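PDB 2YGL: blood group a-and b-cleaving endo-beta-galactosidase from Streptococcus pneumoniae, which belongs to a family 98 glycoside hydrolase that cleaves blood group A and B antigens, its tandem CBM51 modules probably binding such glycans. Local coordinates for residues Leu195-Ala200 and Val211-Pro216; Lys241-Val246 and Leu343-Ala348; Lys26-Asp31 and Ile61-Asp66; Gly88-Ala93 and Glu160-Asp165; Ser280-Ile285 and Gly335-Ala340. All blocks are in the same frame, centred on the assembly; numbering follows the deposited sequence.

In the fold
The five contacts fall into two groups, one in each of the two modules. In the first module, contacts 3 and 4 lie about 9 Å apart between centres and share a sheet, strand 60-64 pairing directly with strand 160-171. Contact 4 is the nearer to the bound calcium ion, which lies about 7 Å from the side chain of Ile89, against about 12 Å from that of Thr63 in contact 3. In the second module, contacts 1 and 2 also have centres about 9 Å apart and share strand 242-244's sheet. Contact 5 touches contact 2 where Leu343 packs on Ile285. Between modules the separation is large: the centres of contacts 2 and 3 are about 56 Å apart.

Contact 1. Residues Leu195-Ala200 and Val211-Pro216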
# COMPACT_ATOMS: atom_id res chain seq x y z
N LEU A 195 -11.55 24.19 -0.60
CA LEU A 195 -10.89 24.95 -1.66
C LEU A 195 -11.86 25.88 -2.40
O LEU A 195 -13.08 25.70 -2.34
CB LEU A 195 -10.25 23.99 -2.67
CG LEU A 195 -9.23 22.96 -2.17
CD1 LEU A 195 -8.95 21.93 -3.26
CD2 LEU A 195 -7.94 23.63 -1.72
N GLU A 196 -11.30 26.88 -3.07
CA GLU A 196 -12.08 27.75 -3.95
C GLU A 196 -12.09 27.17 -5.35
O GLU A 196 -11.04 26.90 -5.93
CB GLU A 196 -11.50 29.17 -3.98
CG GLU A 196 -11.60 29.93 -2.66
CD GLU A 196 -13.03 30.20 -2.24
OE1 GLU A 196 -13.64 31.14 -2.79
OE2 GLU A 196 -13.54 29.47 -1.36
N TRP A 197 -13.29 26.96 -5.90
CA TRP A 197 -13.40 26.57 -7.31
C TRP A 197 -13.26 27.80 -8.20
O TRP A 197 -13.45 28.93 -7.74
CB TRP A 197 -14.72 25.85 -7.58
CG TRP A 197 -15.96 26.55 -7.10
CD1 TRP A 197 -16.43 27.77 -7.49
CD2 TRP A 197 -16.90 26.05 -6.13
NE1 TRP A 197 -17.60 28.07 -6.83
CE2 TRP A 197 -17.91 27.04 -5.99
CE3 TRP A 197 -16.99 24.88 -5.37
CZ2 TRP A 197 -18.99 26.88 -5.12
CZ3 TRP A 197 -18.06 24.72 -4.51
CH2 TRP A 197 -19.05 25.72 -4.39
N VAL A 198 -12.89 27.59 -9.46
CA VAL A 198 -12.89 28.65 -10.46
C VAL A 198 -14.34 29.05 -10.75
O VAL A 198 -14.68 30.24 -10.72
CB VAL A 198 -12.17 28.22 -11.76
CG1 VAL A 198 -12.36 29.25 -12.87
CG2 VAL A 198 -10.68 27.99 -11.50
N ASP A 199 -15.17 28.05 -11.02
CA ASP A 199 -16.62 28.24 -11.14
C ASP A 199 -17.35 26.91 -10.94
O ASP A 199 -16.75 25.83 -11.04
CB ASP A 199 -17.02 28.90 -12.47
CG ASP A 199 -16.23 28.39 -13.65
OD1 ASP A 199 -16.10 27.16 -13.81
OD2 ASP A 199 -15.73 29.24 -14.43
N ALA A 200 -18.64 27.01 -10.63
CA ALA A 200 -19.47 25.85 -10.35
C ALA A 200 -20.90 26.09 -10.82
O ALA A 200 -21.63 26.90 -10.23
CB ALA A 200 -19.43 25.52 -8.86
N VAL A 211 -23.64 25.83 -5.60
CA VAL A 211 -23.10 24.52 -5.23
C VAL A 211 -22.70 24.58 -3.76
O VAL A 211 -22.11 25.56 -3.31
CB VAL A 211 -21.91 24.12 -6.16
CG1 VAL A 211 -21.14 22.92 -5.61
CG2 VAL A 211 -22.42 23.83 -7.57
N GLN A 212 -23.06 23.55 -3.01
CA GLN A 212 -22.92 23.57 -1.56
C GLN A 212 -21.69 22.80 -1.07
O GLN A 212 -21.35 21.75 -1.62
CB GLN A 212 -24.19 23.03 -0.89
CG GLN A 212 -25.41 23.94 -1.04
CD GLN A 212 -25.24 25.30 -0.36
OE1 GLN A 212 -25.11 26.33 -1.02
NE2 GLN A 212 -25.23 25.29 0.97
N LYS A 213 -21.05 23.34 -0.04
CA LYS A 213 -19.90 22.70 0.59
C LYS A 213 -20.32 21.98 1.87
O LYS A 213 -20.92 22.58 2.76
CB LYS A 213 -18.79 23.72 0.88
CG LYS A 213 -18.09 24.24 -0.38
CD LYS A 213 -17.17 25.43 -0.07
CE LYS A 213 -16.39 25.84 -1.32
NZ LYS A 213 -15.45 26.97 -1.07
N ASP A 214 -20.02 20.68 1.93
CA ASP A 214 -20.31 19.81 3.08
C ASP A 214 -21.81 19.64 3.36
O ASP A 214 -22.20 19.21 4.46
CB ASP A 214 -19.54 20.28 4.33
CG ASP A 214 -18.03 20.36 4.09
OD1 ASP A 214 -17.50 19.59 3.27
OD2 ASP A 214 -17.37 21.20 4.72
N LYS A 215 -22.63 19.95 2.36
CA LYS A 215 -24.09 19.87 2.46
C LYS A 215 -24.67 19.46 1.10
O LYS A 215 -24.08 19.76 0.06
CB LYS A 215 -24.70 21.23 2.84
CG LYS A 215 -24.10 21.91 4.05
CD LYS A 215 -24.48 23.38 4.07
CE LYS A 215 -23.59 24.16 5.02
NZ LYS A 215 -23.96 25.60 5.04
N PRO A 216 -25.85 18.79 1.10
CA PRO A 216 -26.56 18.61 -0.17
C PRO A 216 -27.08 19.95 -0.69
O PRO A 216 -27.27 20.88 0.10
CB PRO A 216 -27.72 17.68 0.21
CG PRO A 216 -27.87 17.81 1.69
CD PRO A 216 -26.50 18.08 2.21
O HOH W 1 -22.36 27.52 -7.77
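Trp197 lies between Ala200 and Lys213, and the two sides of its indole differ sharply in how closely they are packed. On the inner side the methyl CB of Ala200 sits over the centre of one ring face. This CB also touches Val211 CG2 at 3.7 Å, while Val211 CG1 meets Trp197 CH2 at the same 3.7 Å, so the two branches of one valine are divided between the alanine and the far end of the indole. The carbonyl oxygen of Val211 comes up at the ring edge, near its plane, 3.2 Å from Trp197 CH2. The ring reaches this place through the crowded position of CG between backbone N and carbonyl carbon (chi1 51°).

In the fold, the short, weakly bonded strand about 199-200 lies at the margin of a five-stranded antiparallel sheet, and strand 212-213 belongs to the six-stranded one. The contact therefore links margins of the two sheets of a β-sandwich module, and Trp197 also leans on Ile253 and Tyr255 of the neighbouring strand 251-256.

Across the ring plane from Ala200 the packing is looser. The extended chain of Lys213 passes the indole obliquely, its CE making an off-centre CH-pi contact 4.2 Å from the centroid of the six-membered ring of Trp197; the ammonium adds at most a weak cation-pi attraction. Lys213 NZ instead donates to Leu195 O at 3.0 Å, from above the carbonyl plane, and forms a salt bridge of 3.2 Å with OE2 of the exposed Glu196. At the opposite end of the contact a water accepts from Val211 N and donates to Ala200 O.

Contact 2. Residues Lys241-Val246 and Leu343-Ala348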
# COMPACT_ATOMS: atom_id res chain seq x y z
N LYS A 241 -17.57 15.68 5.13
CA LYS A 241 -17.12 16.59 4.09
C LYS A 241 -17.62 16.17 2.72
O LYS A 241 -17.87 14.99 2.48
CB LYS A 241 -15.58 16.67 4.08
CG LYS A 241 -14.92 17.02 5.42
CD LYS A 241 -15.11 18.49 5.80
CE LYS A 241 -14.22 19.41 4.99
NZ LYS A 241 -14.54 20.83 5.29
N GLY A 242 -17.74 17.14 1.81
CA GLY A 242 -18.11 16.85 0.43
C GLY A 242 -18.73 18.01 -0.32
O GLY A 242 -18.73 19.15 0.16
N LEU A 243 -19.27 17.72 -1.50
CA LEU A 243 -19.85 18.74 -2.38
C LEU A 243 -21.28 18.35 -2.77
O LEU A 243 -21.55 17.18 -3.05
CB LEU A 243 -19.00 18.93 -3.63
CG LEU A 243 -17.56 19.44 -3.46
CD1 LEU A 243 -16.74 19.23 -4.73
CD2 LEU A 243 -17.54 20.91 -3.04
N GLY A 244 -22.17 19.33 -2.80
CA GLY A 244 -23.57 19.11 -3.15
C GLY A 244 -23.97 19.95 -4.35
O GLY A 244 -23.86 21.18 -4.32
N THR A 245 -24.43 19.28 -5.40
CA THR A 245 -24.80 19.96 -6.65
C THR A 245 -26.10 19.40 -7.23
O THR A 245 -26.67 18.44 -6.72
CB THR A 245 -23.66 19.89 -7.70
OG1 THR A 245 -23.94 20.79 -8.77
CG2 THR A 245 -23.48 18.47 -8.25
N VAL A 246 -26.58 20.05 -8.29
CA VAL A 246 -27.69 19.53 -9.09
C VAL A 246 -27.18 19.25 -10.50
O VAL A 246 -26.63 20.14 -11.16
CB VAL A 246 -28.89 20.51 -9.13
CG1 VAL A 246 -29.97 20.03 -10.11
CG2 VAL A 246 -29.48 20.68 -7.73
N LEU A 343 -27.02 15.26 -6.93
CA LEU A 343 -25.78 14.50 -6.86
C LEU A 343 -24.86 15.08 -5.79
O LEU A 343 -24.65 16.29 -5.73
CB LEU A 343 -25.09 14.47 -8.24
CG LEU A 343 -23.90 13.52 -8.46
CD1 LEU A 343 -23.80 13.10 -9.92
CD2 LEU A 343 -22.58 14.14 -8.00
N VAL A 344 -24.33 14.20 -4.95
CA VAL A 344 -23.38 14.60 -3.92
C VAL A 344 -22.06 13.83 -4.03
O VAL A 344 -22.04 12.65 -4.41
CB VAL A 344 -23.96 14.48 -2.48
CG1 VAL A 344 -25.01 15.55 -2.23
CG2 VAL A 344 -24.53 13.10 -2.22
N LEU A 345 -20.97 14.51 -3.70
CA LEU A 345 -19.66 13.89 -3.67
C LEU A 345 -19.23 13.77 -2.20
O LEU A 345 -18.87 14.76 -1.57
CB LEU A 345 -18.65 14.72 -4.48
CG LEU A 345 -19.05 15.11 -5.91
CD1 LEU A 345 -18.02 16.06 -6.51
CD2 LEU A 345 -19.21 13.89 -6.80
N GLY A 346 -19.31 12.55 -1.67
CA GLY A 346 -19.02 12.30 -0.26
C GLY A 346 -17.55 12.09 0.03
O GLY A 346 -16.93 11.15 -0.48
N GLY A 347 -16.98 12.99 0.84
CA GLY A 347 -15.59 12.88 1.27
C GLY A 347 -14.57 13.33 0.23
O GLY A 347 -13.38 13.04 0.37
N ALA A 348 -15.04 14.06 -0.79
CA ALA A 348 -14.22 14.45 -1.94
C ALA A 348 -12.92 15.14 -1.54
O ALA A 348 -12.94 16.18 -0.87
CB ALA A 348 -15.02 15.34 -2.89
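Peptide groups are the flat elements that meet between Leu243 and Leu345, and they show how differently a strand pair can present its carbonyls. The oxygen of Leu243 is approached in its carbonyl plane by Leu345 N, at 2.8 Å with an N-H...O angle of 169°. The return bond, Leu243 N to Leu345 O at 3.0 Å, arrives slightly tilted from the plane. Thr245 N meets Leu343 O almost head-on, whereas Gly347 N stands well above the carbonyl plane of Lys241, 2.7 Å from its oxygen. This last departure coincides with the corner that the chain turns at Gly346 and Gly347. A further weak approach to the Leu243 carbonyl comes from Val344 CA, a CA-H...O contact of 3.3 Å.

The pairing is an antiparallel one, with strand axes 165° apart in direction, and it places strand 242-244 between 212-213 and 343-352 within the six-stranded sheet of the second module. On one sheet face Leu243 and Leu345 form the hydrogen-bonded pair; their CD1 methyls touch at 3.9 Å, and this face also receives Tyr255 and Leu330 from the other sheet of the sandwich. On the reverse face Val344 has the glycines 242, 244 and 346 for company; its CG1 rests 3.9 Å from Gly244 CA. Gly242 CA is only 3.0 Å from Leu345 O, and the two backbones are tightly apposed there. At the margin of the pair Lys241 turns away from 343-348, and its NZ forms salt bridges with Asp194 and Asp214.

Contact 3. Residues Lys26-Asp31 and Ile61-Asp66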
# COMPACT_ATOMS: atom_id res chain seq x y z
N LYS A 26 19.63 -24.27 22.27
CA LYS A 26 20.06 -23.07 21.56
C LYS A 26 19.01 -22.66 20.54
O LYS A 26 18.32 -23.51 19.96
CB LYS A 26 21.41 -23.29 20.88
CG LYS A 26 22.59 -23.39 21.84
CD LYS A 26 23.90 -23.59 21.10
CE LYS A 26 25.01 -24.01 22.05
NZ LYS A 26 26.27 -24.35 21.33
N THR A 27 18.88 -21.35 20.32
CA THR A 27 17.92 -20.82 19.36
C THR A 27 18.59 -19.92 18.32
O THR A 27 19.64 -19.32 18.59
CB THR A 27 16.80 -20.00 20.06
OG1 THR A 27 17.40 -18.94 20.81
CG2 THR A 27 15.97 -20.88 20.99
N VAL A 28 17.97 -19.84 17.15
CA VAL A 28 18.36 -18.88 16.11
C VAL A 28 18.38 -17.48 16.72
O VAL A 28 17.48 -17.11 17.48
CB VAL A 28 17.40 -18.96 14.89
CG1 VAL A 28 17.68 -17.85 13.89
CG2 VAL A 28 17.51 -20.33 14.21
N GLN A 29 19.42 -16.71 16.41
CA GLN A 29 19.67 -15.44 17.10
C GLN A 29 19.19 -14.21 16.34
O GLN A 29 19.33 -14.12 15.12
CB GLN A 29 21.16 -15.33 17.44
CG GLN A 29 21.62 -16.32 18.51
CD GLN A 29 21.05 -16.01 19.88
OE1 GLN A 29 21.29 -14.94 20.44
NE2 GLN A 29 20.28 -16.95 20.43
N LYS A 30 18.62 -13.26 17.08
CA LYS A 30 18.22 -11.97 16.54
C LYS A 30 19.30 -10.94 16.84
O LYS A 30 19.70 -10.78 18.00
CB LYS A 30 16.89 -11.50 17.13
CG LYS A 30 15.72 -12.46 16.96
CD LYS A 30 14.49 -11.95 17.71
CE LYS A 30 13.47 -13.06 17.89
NZ LYS A 30 12.35 -12.63 18.77
N ASP A 31 19.78 -10.27 15.79
CA ASP A 31 20.76 -9.19 15.90
C ASP A 31 22.10 -9.63 16.50
O ASP A 31 22.81 -8.85 17.14
CB ASP A 31 20.16 -8.00 16.66
CG ASP A 31 18.85 -7.52 16.06
OD1 ASP A 31 18.69 -7.61 14.82
OD2 ASP A 31 17.98 -7.05 16.82
N ILE A 61 19.73 -11.76 11.27
CA ILE A 61 19.41 -13.09 11.78
C ILE A 61 20.66 -13.97 11.70
O ILE A 61 21.30 -14.05 10.65
CB ILE A 61 18.24 -13.75 10.98
CG1 ILE A 61 16.96 -12.90 11.04
CG2 ILE A 61 17.98 -15.17 11.44
CD1 ILE A 61 16.35 -12.73 12.44
N GLY A 62 21.00 -14.61 12.81
CA GLY A 62 22.16 -15.50 12.89
C GLY A 62 21.78 -16.94 13.13
O GLY A 62 21.12 -17.26 14.12
N THR A 63 22.19 -17.82 12.22
CA THR A 63 21.86 -19.24 12.31
C THR A 63 23.09 -20.13 12.07
O THR A 63 24.18 -19.64 11.76
CB THR A 63 20.72 -19.62 11.32
OG1 THR A 63 20.25 -20.95 11.60
CG2 THR A 63 21.19 -19.54 9.86
N VAL A 64 22.89 -21.44 12.24
CA VAL A 64 23.84 -22.44 11.77
C VAL A 64 23.14 -23.23 10.66
O VAL A 64 22.01 -23.69 10.82
CB VAL A 64 24.30 -23.39 12.91
CG1 VAL A 64 25.10 -24.56 12.35
CG2 VAL A 64 25.13 -22.63 13.93
N ALA A 65 23.82 -23.37 9.52
CA ALA A 65 23.28 -24.07 8.37
C ALA A 65 23.03 -25.56 8.65
O ALA A 65 23.71 -26.17 9.48
CB ALA A 65 24.19 -23.90 7.16
N ASP A 66 22.03 -26.12 7.98
CA ASP A 66 21.75 -27.55 8.05
C ASP A 66 21.47 -28.07 6.63
O ASP A 66 22.12 -27.63 5.68
CB ASP A 66 20.58 -27.83 9.00
CG ASP A 66 20.75 -29.15 9.76
OD1 ASP A 66 21.75 -29.86 9.52
OD2 ASP A 66 19.88 -29.47 10.59
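With chi1 of 173°, Val28 holds CG1 opposite its own nitrogen, and Ile61, whose chi1 of -59° puts CG1 beside the backbone N and leaves CG2 opposite it, directs that CG2 at the valine methyl; they touch at 3.6 Å. The second branch of the valine, CG2, lies alongside Thr63, 3.8 Å from OG1. The Thr63 hydroxyl bonds to Ser69 OG, in the other sheet, and meets Val28 CG2 by van der Waals contact. Val28 CG1 is also 3.5 Å from the carbonyl oxygen of Gly62.

Next to these side chains, Gln29 and Gly62 form an antiparallel hydrogen-bonded pair. Gln29 N donates to Gly62 O, and Gly62 N returns the bond to Gln29 O; both measure 2.9 Å and are close to straight. The side chain of Gln29 folds back at chi2, which lets NE2 donate to Thr27 O at 3.1 Å, with that oxygen in the amide plane but the nitrogen well above the plane of the carbonyl.

Strand 29-30 adds to 60-64, which in turn pairs with 160-171 in the first module's sheet; Ile71 covers Val28, Ile61 and Thr63 from strand 69-74. Past the pair, Ala65 bonds through its backbone to Asp159, a calcium ligand. The chemistry implies a division of labour: two reciprocal backbone bonds set the register, and buried branched side chains fill the side facing Ile71.

Contact 4. Residues Gly88-Ala93 and Glu160-Asp165; sequences GIDQSA and EVVFAD
Gly88-Asp90 runs antiparallel to Glu160-Val162 through two nearly straight bonds: Val162 N to Gly88 O at 3.1 Å, and Asp90 N to Glu160 O at 2.7 Å. Between them Ile89 CA makes a CA-H...O contact of 3.3 Å to Glu160 O, and Ile89 CG2 lies 3.8 Å from the same oxygen, Glu160 O. Asp90, with CG turned opposite its backbone N (chi1 -163°), crosses over Val162 and sets OD1 3.6 Å from the valine's CG1; OD1 itself accepts from Ser46 N.

From this aspartate the chain makes a type I β turn as far as Ala93, combined with an Asx turn. Ser92 N and Ser92 OG both donate to Asp90 OD2, from opposite faces of the carboxylate plane and on its anti side, the hydroxyl at 2.6 Å. Two donors thus grip one oxygen and fix the rotation of the group. The paired strand 160-171 belongs to the six-stranded sheet of the first module, and Glu160 directly follows the calcium ligand Asp159.

Glu160 covers the turn from the strand side. Its CG packs 3.8 Å from Ala93 CB, and the chain then bends at chi2, bringing the carboxylate round to polar partners. OE1 receives a water at 2.8 Å that also donates to Ser92 OG, while OE2 accepts from Thr35.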
# COMPACT_ATOMS: atom_id res chain seq x y z
N GLY A 88 26.46 -14.25 4.14
CA GLY A 88 27.82 -14.77 4.22
C GLY A 88 28.01 -15.51 5.52
O GLY A 88 27.07 -15.65 6.30
N ILE A 89 29.22 -16.00 5.75
CA ILE A 89 29.57 -16.63 7.02
C ILE A 89 30.12 -15.55 7.94
O ILE A 89 31.01 -14.80 7.56
CB ILE A 89 30.59 -17.78 6.83
CG1 ILE A 89 30.00 -18.87 5.93
CG2 ILE A 89 31.00 -18.36 8.18
CD1 ILE A 89 31.00 -19.90 5.43
N ASP A 90 29.57 -15.48 9.16
CA ASP A 90 29.98 -14.46 10.12
C ASP A 90 31.47 -14.52 10.45
O ASP A 90 32.05 -15.60 10.54
CB ASP A 90 29.16 -14.57 11.41
CG ASP A 90 29.24 -13.31 12.25
OD1 ASP A 90 28.49 -12.35 11.96
OD2 ASP A 90 30.06 -13.28 13.18
N GLN A 91 32.07 -13.35 10.63
CA GLN A 91 33.49 -13.23 10.96
C GLN A 91 33.87 -13.92 12.28
O GLN A 91 35.04 -14.24 12.49
CB GLN A 91 33.91 -11.75 11.00
CG GLN A 91 34.01 -11.10 9.62
CD GLN A 91 35.22 -11.56 8.85
OE1 GLN A 91 35.11 -12.35 7.91
NE2 GLN A 91 36.39 -11.08 9.24
N SER A 92 32.88 -14.16 13.14
CA SER A 92 33.10 -14.83 14.42
C SER A 92 33.18 -16.37 14.32
O SER A 92 33.39 -17.05 15.33
CB SER A 92 31.99 -14.45 15.41
OG SER A 92 30.75 -15.01 15.03
N ALA A 93 33.00 -16.90 13.12
CA ALA A 93 32.97 -18.36 12.91
C ALA A 93 34.29 -19.04 13.26
O ALA A 93 35.37 -18.46 13.09
CB ALA A 93 32.57 -18.69 11.47
N GLU A 160 28.38 -20.49 10.44
CA GLU A 160 27.69 -19.36 11.05
C GLU A 160 27.12 -18.46 9.96
O GLU A 160 27.68 -17.40 9.66
CB GLU A 160 28.65 -18.57 11.95
CG GLU A 160 29.26 -19.38 13.10
CD GLU A 160 28.29 -19.58 14.25
OE1 GLU A 160 27.64 -18.60 14.67
OE2 GLU A 160 28.20 -20.72 14.74
N VAL A 161 26.00 -18.89 9.37
CA VAL A 161 25.34 -18.11 8.33
C VAL A 161 24.60 -16.94 8.96
O VAL A 161 23.81 -17.12 9.89
CB VAL A 161 24.36 -18.98 7.47
CG1 VAL A 161 23.46 -18.10 6.60
CG2 VAL A 161 25.14 -19.95 6.61
N VAL A 162 24.87 -15.75 8.45
CA VAL A 162 24.14 -14.56 8.87
C VAL A 162 23.41 -13.92 7.70
O VAL A 162 23.94 -13.79 6.59
CB VAL A 162 25.03 -13.50 9.58
CG1 VAL A 162 25.38 -13.96 10.99
CG2 VAL A 162 26.29 -13.19 8.77
N PHE A 163 22.16 -13.54 7.97
CA PHE A 163 21.38 -12.73 7.06
C PHE A 163 21.46 -11.30 7.61
O PHE A 163 20.56 -10.85 8.32
CB PHE A 163 19.94 -13.25 6.98
CG PHE A 163 19.84 -14.69 6.50
CD1 PHE A 163 19.98 -15.75 7.40
CD2 PHE A 163 19.60 -14.98 5.16
CE1 PHE A 163 19.89 -17.08 6.97
CE2 PHE A 163 19.50 -16.31 4.72
CZ PHE A 163 19.65 -17.35 5.62
N ALA A 164 22.56 -10.63 7.31
CA ALA A 164 22.86 -9.31 7.84
C ALA A 164 21.95 -8.24 7.25
O ALA A 164 21.75 -8.19 6.03
CB ALA A 164 24.33 -8.95 7.60
N ASP A 165 21.41 -7.39 8.12
CA ASP A 165 20.53 -6.28 7.74
C ASP A 165 19.21 -6.74 7.10
O ASP A 165 18.56 -5.98 6.37
CB ASP A 165 21.28 -5.28 6.84
CG ASP A 165 20.59 -3.93 6.77
OD1 ASP A 165 20.28 -3.36 7.84
OD2 ASP A 165 20.37 -3.43 5.65
O HOH W 2 29.23 -16.94 16.20

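Contact 5. Residues Ser280-Ile285 and Gly335-Ala340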
# COMPACT_ATOMS: atom_id res chain seq x y z
N SER A 280 -39.26 4.84 -10.95
CA SER A 280 -39.24 5.08 -12.39
C SER A 280 -38.28 4.12 -13.09
O SER A 280 -37.28 3.69 -12.51
CB SER A 280 -38.83 6.54 -12.67
OG SER A 280 -38.76 6.82 -14.06
N ASP A 281 -38.60 3.78 -14.34
CA ASP A 281 -37.70 3.00 -15.18
C ASP A 281 -36.48 3.81 -15.61
O ASP A 281 -35.43 3.24 -15.92
CB ASP A 281 -38.44 2.48 -16.43
CG ASP A 281 -39.26 1.24 -16.15
OD1 ASP A 281 -39.11 0.62 -15.08
OD2 ASP A 281 -40.07 0.87 -17.03
N TYR A 282 -36.62 5.13 -15.63
CA TYR A 282 -35.56 6.03 -16.09
C TYR A 282 -34.48 6.25 -15.04
O TYR A 282 -34.76 6.24 -13.83
CB TYR A 282 -36.15 7.38 -16.52
CG TYR A 282 -37.04 7.28 -17.74
CD1 TYR A 282 -36.51 7.40 -19.02
CD2 TYR A 282 -38.41 7.04 -17.60
CE1 TYR A 282 -37.32 7.30 -20.15
CE2 TYR A 282 -39.23 6.94 -18.72
CZ TYR A 282 -38.69 7.07 -19.99
OH TYR A 282 -39.50 6.96 -21.09
N ALA A 283 -33.25 6.44 -15.50
CA ALA A 283 -32.13 6.78 -14.63
C ALA A 283 -32.34 8.16 -14.03
O ALA A 283 -32.81 9.08 -14.70
CB ALA A 283 -30.81 6.72 -15.40
N ASP A 284 -31.99 8.30 -12.75
CA ASP A 284 -32.08 9.60 -12.08
C ASP A 284 -30.87 10.47 -12.43
O ASP A 284 -31.01 11.66 -12.69
CB ASP A 284 -32.24 9.41 -10.57
CG ASP A 284 -33.56 8.76 -10.19
OD1 ASP A 284 -34.60 9.12 -10.78
OD2 ASP A 284 -33.58 7.89 -9.28
N ILE A 285 -29.69 9.85 -12.45
CA ILE A 285 -28.45 10.48 -12.91
C ILE A 285 -27.90 9.67 -14.08
O ILE A 285 -27.75 8.45 -13.97
CB ILE A 285 -27.40 10.56 -11.77
CG1 ILE A 285 -27.86 11.52 -10.65
CG2 ILE A 285 -26.00 10.94 -12.30
CD1 ILE A 285 -28.08 12.96 -11.08
N GLY A 335 -30.51 12.80 -15.51
CA GLY A 335 -31.34 11.78 -16.17
C GLY A 335 -32.48 12.40 -16.95
O GLY A 335 -33.03 11.77 -17.86
N LYS A 336 -32.86 13.62 -16.58
CA LYS A 336 -33.79 14.48 -17.34
C LYS A 336 -35.28 14.13 -17.26
O LYS A 336 -36.12 14.93 -17.69
CB LYS A 336 -33.33 14.63 -18.80
CG LYS A 336 -32.03 15.41 -18.96
CD LYS A 336 -31.46 15.25 -20.35
CE LYS A 336 -30.10 15.91 -20.46
NZ LYS A 336 -29.47 15.65 -21.78
N HIS A 337 -35.61 12.97 -16.71
CA HIS A 337 -37.00 12.52 -16.62
C HIS A 337 -37.57 12.54 -15.19
O HIS A 337 -38.77 12.33 -15.00
CB HIS A 337 -37.15 11.12 -17.23
CG HIS A 337 -36.93 11.08 -18.71
ND1 HIS A 337 -37.95 10.86 -19.61
CD2 HIS A 337 -35.80 11.25 -19.44
CE1 HIS A 337 -37.46 10.88 -20.83
NE2 HIS A 337 -36.16 11.12 -20.76
N THR A 338 -36.71 12.78 -14.20
CA THR A 338 -37.11 12.71 -12.79
C THR A 338 -36.62 13.91 -11.97
O THR A 338 -36.08 14.87 -12.52
CB THR A 338 -36.62 11.39 -12.13
OG1 THR A 338 -35.19 11.33 -12.19
CG2 THR A 338 -37.21 10.16 -12.82
N TRP A 339 -36.80 13.85 -10.65
CA TRP A 339 -36.38 14.92 -9.73
C TRP A 339 -35.10 14.61 -8.95
O TRP A 339 -34.50 15.53 -8.37
CB TRP A 339 -37.48 15.23 -8.72
CG TRP A 339 -38.73 15.82 -9.28
CD1 TRP A 339 -38.83 16.82 -10.20
CD2 TRP A 339 -40.07 15.46 -8.93
NE1 TRP A 339 -40.15 17.10 -10.45
CE2 TRP A 339 -40.94 16.28 -9.68
CE3 TRP A 339 -40.63 14.52 -8.05
CZ2 TRP A 339 -42.33 16.19 -9.59
CZ3 TRP A 339 -42.01 14.43 -7.96
CH2 TRP A 339 -42.84 15.26 -8.72
N ALA A 340 -34.70 13.35 -8.91
CA ALA A 340 -33.55 12.92 -8.11
C ALA A 340 -32.22 13.26 -8.79
O ALA A 340 -31.43 12.37 -9.13
CB ALA A 340 -33.64 11.44 -7.79
O HOH W 3 -34.40 11.32 -14.72
O HOH W 4 -33.20 12.99 -12.72
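Aromatic stacking joins the outer ends of the two loops: Tyr282 and His337 form an offset stack, their centroids 4.1 Å apart and their planes 4° from parallel. Tyr282 CD1 stands over the centre of the imidazole, whereas His337 ND1 falls toward the rim of the phenol ring, and the closest atoms, Tyr282 CE1 and His337 CE1, are 3.6 Å apart.

Hydrogen bonding centres on Asp284 and Thr338. With chi1 at 60°, Thr338 keeps OG1 tucked between its own backbone N and carbonyl carbon, from where it donates to Asp284 OD1 at 2.7 Å, on the anti side and 15° out of the carboxylate plane. The same hydroxyl accepts from two waters, giving it three bonds. One water also donates to Ala283 O and accepts from His337 N; the other also donates to Asp284 O. The second carboxylate oxygen of Asp284 is met by Tyr310 N. Gly335 N reaches Asp284 O at 3.1 Å from well above the carbonyl plane, and Gly335 CA makes a CA-H...O contact of 3.4 Å with Ala283 O.

Van der Waals packing completes the contact: Ala340 CB lies against the Asp284 carboxylate carbon, CG, at 3.6 Å, Ile285 CD1 approaches Ala340 O, and Thr338 CG2 meets Ser280.

Two local motifs shape the 280-285 loop: an ST turn, in which Ser280 OG accepts from Tyr282 N, and a classic β bulge, in which Asp284 and Ile285 together face Ile308. By sequence, 335-340 probably corresponds to the part of the first module's calcium loop that carries the ligand His155, His337 at its place.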